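Local structure of amphoterin-induced protein 1 (Mus musculus, 2XOT) at residues Val125-Arg129 against Asn130-Asp134; Lys177-Leu180 against Thr181-Lys185. The protein promotes the growth and fasciculation of neurites, and may mediate homophilic and heterophilic cell-cell interaction through an ectodomain of leucine-rich repeats and an immunoglobulin domain. All coordinates share one frame; numbering follows the deposited sequence.

Contact 1 of 2, residues Val125-Arg129 against Asn130-Asp134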
loop_
_atom_site.group_PDB
_atom_site.type_symbol
_atom_site.label_atom_id
_atom_site.label_comp_id
_atom_site.label_asym_id
_atom_site.label_seq_id
_atom_site.Cartn_x
_atom_site.Cartn_y
_atom_site.Cartn_z
ATOM N N VAL B 125 18.016 -22.199 -5.713
ATOM C CA VAL B 125 18.964 -22.477 -6.776
ATOM C C VAL B 125 18.299 -22.370 -8.145
ATOM O O VAL B 125 18.920 -21.932 -9.105
ATOM C CB VAL B 125 19.628 -23.886 -6.596
ATOM C CG1 VAL B 125 20.238 -24.338 -7.883
ATOM C CG2 VAL B 125 20.680 -23.857 -5.467
ATOM N N VAL B 126 17.042 -22.747 -8.227
ATOM C CA VAL B 126 16.344 -22.845 -9.508
ATOM C C VAL B 126 14.945 -22.300 -9.370
ATOM O O VAL B 126 14.215 -22.699 -8.457
ATOM C CB VAL B 126 16.255 -24.334 -9.965
ATOM C CG1 VAL B 126 15.243 -24.504 -11.083
ATOM C CG2 VAL B 126 17.603 -24.826 -10.385
ATOM N N VAL B 127 14.578 -21.384 -10.275
ATOM C CA VAL B 127 13.255 -20.754 -10.283
ATOM C C VAL B 127 12.369 -21.417 -11.341
ATOM O O VAL B 127 12.644 -21.309 -12.533
ATOM C CB VAL B 127 13.359 -19.218 -10.590
ATOM C CG1 VAL B 127 11.966 -18.535 -10.497
ATOM C CG2 VAL B 127 14.344 -18.545 -9.638
ATOM N N ASP B 128 11.332 -22.137 -10.907
ATOM C CA ASP B 128 10.379 -22.766 -11.834
ATOM C C ASP B 128 9.300 -21.747 -12.168
ATOM O O ASP B 128 8.620 -21.288 -11.282
ATOM C CB ASP B 128 9.743 -24.018 -11.186
ATOM C CG ASP B 128 8.757 -24.740 -12.113
ATOM O OD1 ASP B 128 8.245 -24.123 -13.083
ATOM O OD2 ASP B 128 8.497 -25.944 -11.867
ATOM N N ARG B 129 9.140 -21.411 -13.441
ATOM C CA ARG B 129 8.061 -20.495 -13.886
ATOM C C ARG B 129 6.680 -20.827 -13.328
ATOM O O ARG B 129 5.861 -19.921 -13.078
ATOM C CB ARG B 129 7.945 -20.492 -15.400
ATOM C CG ARG B 129 6.681 -19.804 -15.935
ATOM C CD ARG B 129 6.641 -18.302 -15.546
ATOM N NE ARG B 129 5.416 -17.634 -15.990
ATOM C CZ ARG B 129 4.224 -17.748 -15.398
ATOM N NH1 ARG B 129 4.061 -18.517 -14.331
ATOM N NH2 ARG B 129 3.162 -17.113 -15.895
ATOM N N ASN B 130 6.404 -22.117 -13.157
ATOM C CA ASN B 130 5.098 -22.545 -12.689
ATOM C C ASN B 130 4.851 -22.291 -11.203
ATOM O O ASN B 130 3.719 -22.349 -10.762
ATOM C CB ASN B 130 4.864 -24.028 -13.018
ATOM C CG ASN B 130 4.654 -24.272 -14.508
ATOM O OD1 ASN B 130 4.990 -25.346 -15.014
ATOM N ND2 ASN B 130 4.101 -23.273 -15.221
ATOM N N ALA B 131 5.883 -21.998 -10.419
ATOM C CA ALA B 131 5.658 -21.606 -9.014
ATOM C C ALA B 131 4.754 -20.368 -8.907
ATOM O O ALA B 131 4.000 -20.202 -7.936
ATOM C CB ALA B 131 6.994 -21.378 -8.285
ATOM N N PHE B 132 4.821 -19.513 -9.917
ATOM C CA PHE B 132 4.083 -18.240 -9.937
ATOM C C PHE B 132 2.936 -18.203 -10.941
ATOM O O PHE B 132 2.415 -17.140 -11.274
ATOM C CB PHE B 132 5.045 -17.122 -10.236
ATOM C CG PHE B 132 6.308 -17.200 -9.424
ATOM C CD1 PHE B 132 6.365 -16.652 -8.151
ATOM C CD2 PHE B 132 7.425 -17.824 -9.931
ATOM C CE1 PHE B 132 7.520 -16.741 -7.400
ATOM C CE2 PHE B 132 8.578 -17.895 -9.193
ATOM C CZ PHE B 132 8.626 -17.345 -7.925
ATOM N N GLU B 133 2.541 -19.370 -11.415
ATOM C CA GLU B 133 1.421 -19.460 -12.343
ATOM C C GLU B 133 0.164 -18.847 -11.729
ATOM O O GLU B 133 -0.152 -19.105 -10.570
ATOM C CB GLU B 133 1.191 -20.913 -12.740
ATOM C CG GLU B 133 0.129 -21.126 -13.783
ATOM C CD GLU B 133 0.528 -20.662 -15.160
ATOM O OE1 GLU B 133 1.688 -20.222 -15.362
ATOM O OE2 GLU B 133 -0.332 -20.746 -16.060
ATOM N N ASP B 134 -0.499 -18.012 -12.536
ATOM C CA ASP B 134 -1.799 -17.387 -12.259
ATOM C C ASP B 134 -1.784 -16.224 -11.262
ATOM O O ASP B 134 -2.829 -15.734 -10.833
ATOM C CB ASP B 134 -2.845 -18.446 -11.885
ATOM C CG ASP B 134 -3.265 -19.295 -13.088
ATOM O OD1 ASP B 134 -3.629 -18.722 -14.135
ATOM O OD2 ASP B 134 -3.223 -20.536 -12.985
#
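Arg129 and Glu133, four residues apart, meet across the turn as a salt bridge, with NH1 of Arg129 3.1 Å from OE1 of Glu133. The two side chains cross at about a right angle, and OE1 of Glu133 meets the guanidinium obliquely, nearest NH1, with the flat groups inclined by 38°. The arginine chain bends at chi2 (62°), so that NH1 reaches back toward the glutamate, while its NE bonds to the carbonyl of Asn160. Asp128 faces Asn130 differently: Asp128 OD1 accepts Asn130 N at 2.7 Å, the donor lying 45° out of the carboxylate plane. Asp128 O accepts Ala131 N at 3.0 Å. On the buried side, Val127 CG1 comes in at the edge of the Phe132 ring, 3.7 Å from CE2, again with the side chains nearly perpendicular. Ala131 CB lies against one face of that ring, offset toward the rim, and Leu103 touches the phenylalanine from the preceding repeat. The bond from Asn130 N to Asp128 OD1, two residues back, makes an Asx turn, here leading into the short 3-10 segment in the loop between strands 116-118 and 140-142, within LRR 4 of the leucine-rich repeat solenoid.

Contact 2 of 2, residues Lys177-Leu180 against Thr181-Lys185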
loop_
_atom_site.group_PDB
_atom_site.type_symbol
_atom_site.label_atom_id
_atom_site.label_comp_id
_atom_site.label_asym_id
_atom_site.label_seq_id
_atom_site.Cartn_x
_atom_site.Cartn_y
_atom_site.Cartn_z
ATOM N N LYS B 177 25.073 -15.619 -17.496
ATOM C CA LYS B 177 24.561 -15.386 -18.841
ATOM C C LYS B 177 23.172 -14.756 -18.801
ATOM O O LYS B 177 22.366 -15.139 -17.950
ATOM C CB LYS B 177 24.533 -16.685 -19.631
ATOM N N LEU B 178 22.895 -13.840 -19.694
ATOM C CA LEU B 178 21.561 -13.290 -19.806
ATOM C C LEU B 178 21.026 -13.498 -21.203
ATOM O O LEU B 178 21.800 -13.544 -22.164
ATOM C CB LEU B 178 21.589 -11.797 -19.474
ATOM C CG LEU B 178 22.068 -11.461 -18.060
ATOM C CD1 LEU B 178 22.243 -9.959 -17.924
ATOM C CD2 LEU B 178 21.104 -12.003 -16.993
ATOM N N PRO B 179 19.697 -13.595 -21.329
ATOM C CA PRO B 179 19.066 -13.627 -22.625
ATOM C C PRO B 179 18.902 -12.198 -23.133
ATOM O O PRO B 179 17.831 -11.626 -23.011
ATOM C CB PRO B 179 17.709 -14.260 -22.328
ATOM C CG PRO B 179 17.364 -13.769 -20.966
ATOM C CD PRO B 179 18.696 -13.646 -20.238
ATOM N N LEU B 180 19.970 -11.658 -23.700
ATOM C CA LEU B 180 20.051 -10.246 -24.052
ATOM C C LEU B 180 19.067 -9.809 -25.118
ATOM O O LEU B 180 18.509 -8.731 -25.007
ATOM C CB LEU B 180 21.463 -9.899 -24.504
ATOM C CG LEU B 180 22.582 -10.092 -23.480
ATOM C CD1 LEU B 180 23.927 -9.856 -24.156
ATOM C CD2 LEU B 180 22.404 -9.173 -22.253
ATOM N N THR B 181 18.865 -10.619 -26.156
ATOM C CA THR B 181 17.900 -10.294 -27.208
ATOM C C THR B 181 16.475 -10.249 -26.663
ATOM O O THR B 181 15.641 -9.471 -27.139
ATOM C CB THR B 181 17.944 -11.317 -28.359
ATOM O OG1 THR B 181 19.283 -11.430 -28.822
ATOM C CG2 THR B 181 17.089 -10.852 -29.525
ATOM N N ASP B 182 16.194 -11.099 -25.677
ATOM C CA ASP B 182 14.883 -11.091 -25.041
ATOM C C ASP B 182 14.713 -9.867 -24.157
ATOM O O ASP B 182 13.646 -9.249 -24.135
ATOM C CB ASP B 182 14.682 -12.352 -24.184
ATOM C CG ASP B 182 14.522 -13.615 -25.016
ATOM O OD1 ASP B 182 13.982 -13.531 -26.141
ATOM O OD2 ASP B 182 14.910 -14.698 -24.531
ATOM N N LEU B 183 15.761 -9.525 -23.423
ATOM C CA LEU B 183 15.720 -8.376 -22.530
ATOM C C LEU B 183 15.557 -7.046 -23.260
ATOM O O LEU B 183 14.863 -6.171 -22.749
ATOM C CB LEU B 183 16.980 -8.319 -21.646
ATOM C CG LEU B 183 17.154 -9.468 -20.648
ATOM C CD1 LEU B 183 18.407 -9.250 -19.799
ATOM C CD2 LEU B 183 15.914 -9.611 -19.785
ATOM N N GLN B 184 16.201 -6.913 -24.434
ATOM C CA GLN B 184 16.107 -5.717 -25.270
ATOM C C GLN B 184 14.675 -5.440 -25.747
ATOM O O GLN B 184 14.281 -4.303 -25.910
ATOM C CB GLN B 184 17.030 -5.834 -26.491
ATOM C CG GLN B 184 17.742 -4.502 -26.859
ATOM C CD GLN B 184 16.837 -3.401 -27.442
ATOM O OE1 GLN B 184 16.900 -2.235 -27.022
ATOM N NE2 GLN B 184 16.027 -3.757 -28.442
ATOM N N LYS B 185 13.907 -6.492 -25.967
ATOM C CA LYS B 185 12.532 -6.383 -26.439
ATOM C C LYS B 185 11.541 -5.954 -25.382
ATOM O O LYS B 185 10.407 -5.573 -25.712
ATOM C CB LYS B 185 12.085 -7.732 -27.007
ATOM C CG LYS B 185 12.676 -8.008 -28.344
ATOM C CD LYS B 185 12.643 -9.483 -28.716
ATOM C CE LYS B 185 13.271 -9.649 -30.106
ATOM N NZ LYS B 185 13.610 -11.053 -30.457
#
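Pro179 O and the N-H of Leu183 form a helical i to i+4 hydrogen bond of 3.0 Å, with the donor in the carbonyl plane and a C=O...N angle of 158°. The same oxygen, Pro179 O, is reached at 3.2 Å by Asp182 N, a weak bond because its N-H points well off line. One residue on, Leu180 O accepts from Gln184 N, also at 3.0 Å and with the N-H aimed at 156°. Before the helix, Pro179 is the centre of an inverse gamma turn, closed by a weak bond from Leu180 N to Leu178 O, and it occupies the N-cap position.

Packing gathers round the same carbonyl. Leu183 has CG anti to its carbonyl carbon (chi1 -65°), which lays the branch point 3.3 Å from Pro179 O. From there Leu183 CD1 extends to Leu178 CB at 4.1 Å, and Leu183 CG faces Pro179 CG of the ring at 4.3 Å. Beside this, Asp182 OD2 lies 3.6 Å from Pro179 CB, and a long, weak ion pair links that carboxylate to Lys157. Leu178 and Leu180 both pack on Leu207 of helix 205-216, while Pro179 touches Phe151 and Val153. With an alanine at Leu183, CG and CD1 are gone, and Leu178 CB and the Pro179 ring would probably lose this apolar neighbour and a gap open beside them, though the backbone bond to Pro179 O could remain.

All three bonds joining the segments run from backbone to backbone, so the polar part of the contact draws on no side-chain group, and apolar side chains, chiefly Leu178, Pro179 and Leu183, supply the packing at the first turn.

Contacts 1 and 2 occupy equivalent parts of different repeats, LRR 4 and LRR 6, each in the return limb after a strand of the parallel sheet. Their centres are 19 Å apart and their nearest atoms about 12 Å apart, so they do not touch; the intervening LRR 5 reaches both. Val127 of contact 1 rests on Ile148, and Pro179 of contact 2 on Phe151 and Val153. The return limbs differ in form: a short 3-10 segment in residues 125-134, a helical turn in residues 177-185, where the latter packs on helix 205-216 at the C-terminal end of the solenoid. Neither contact touches the partner subunit, although the repeat region mediates homodimerization.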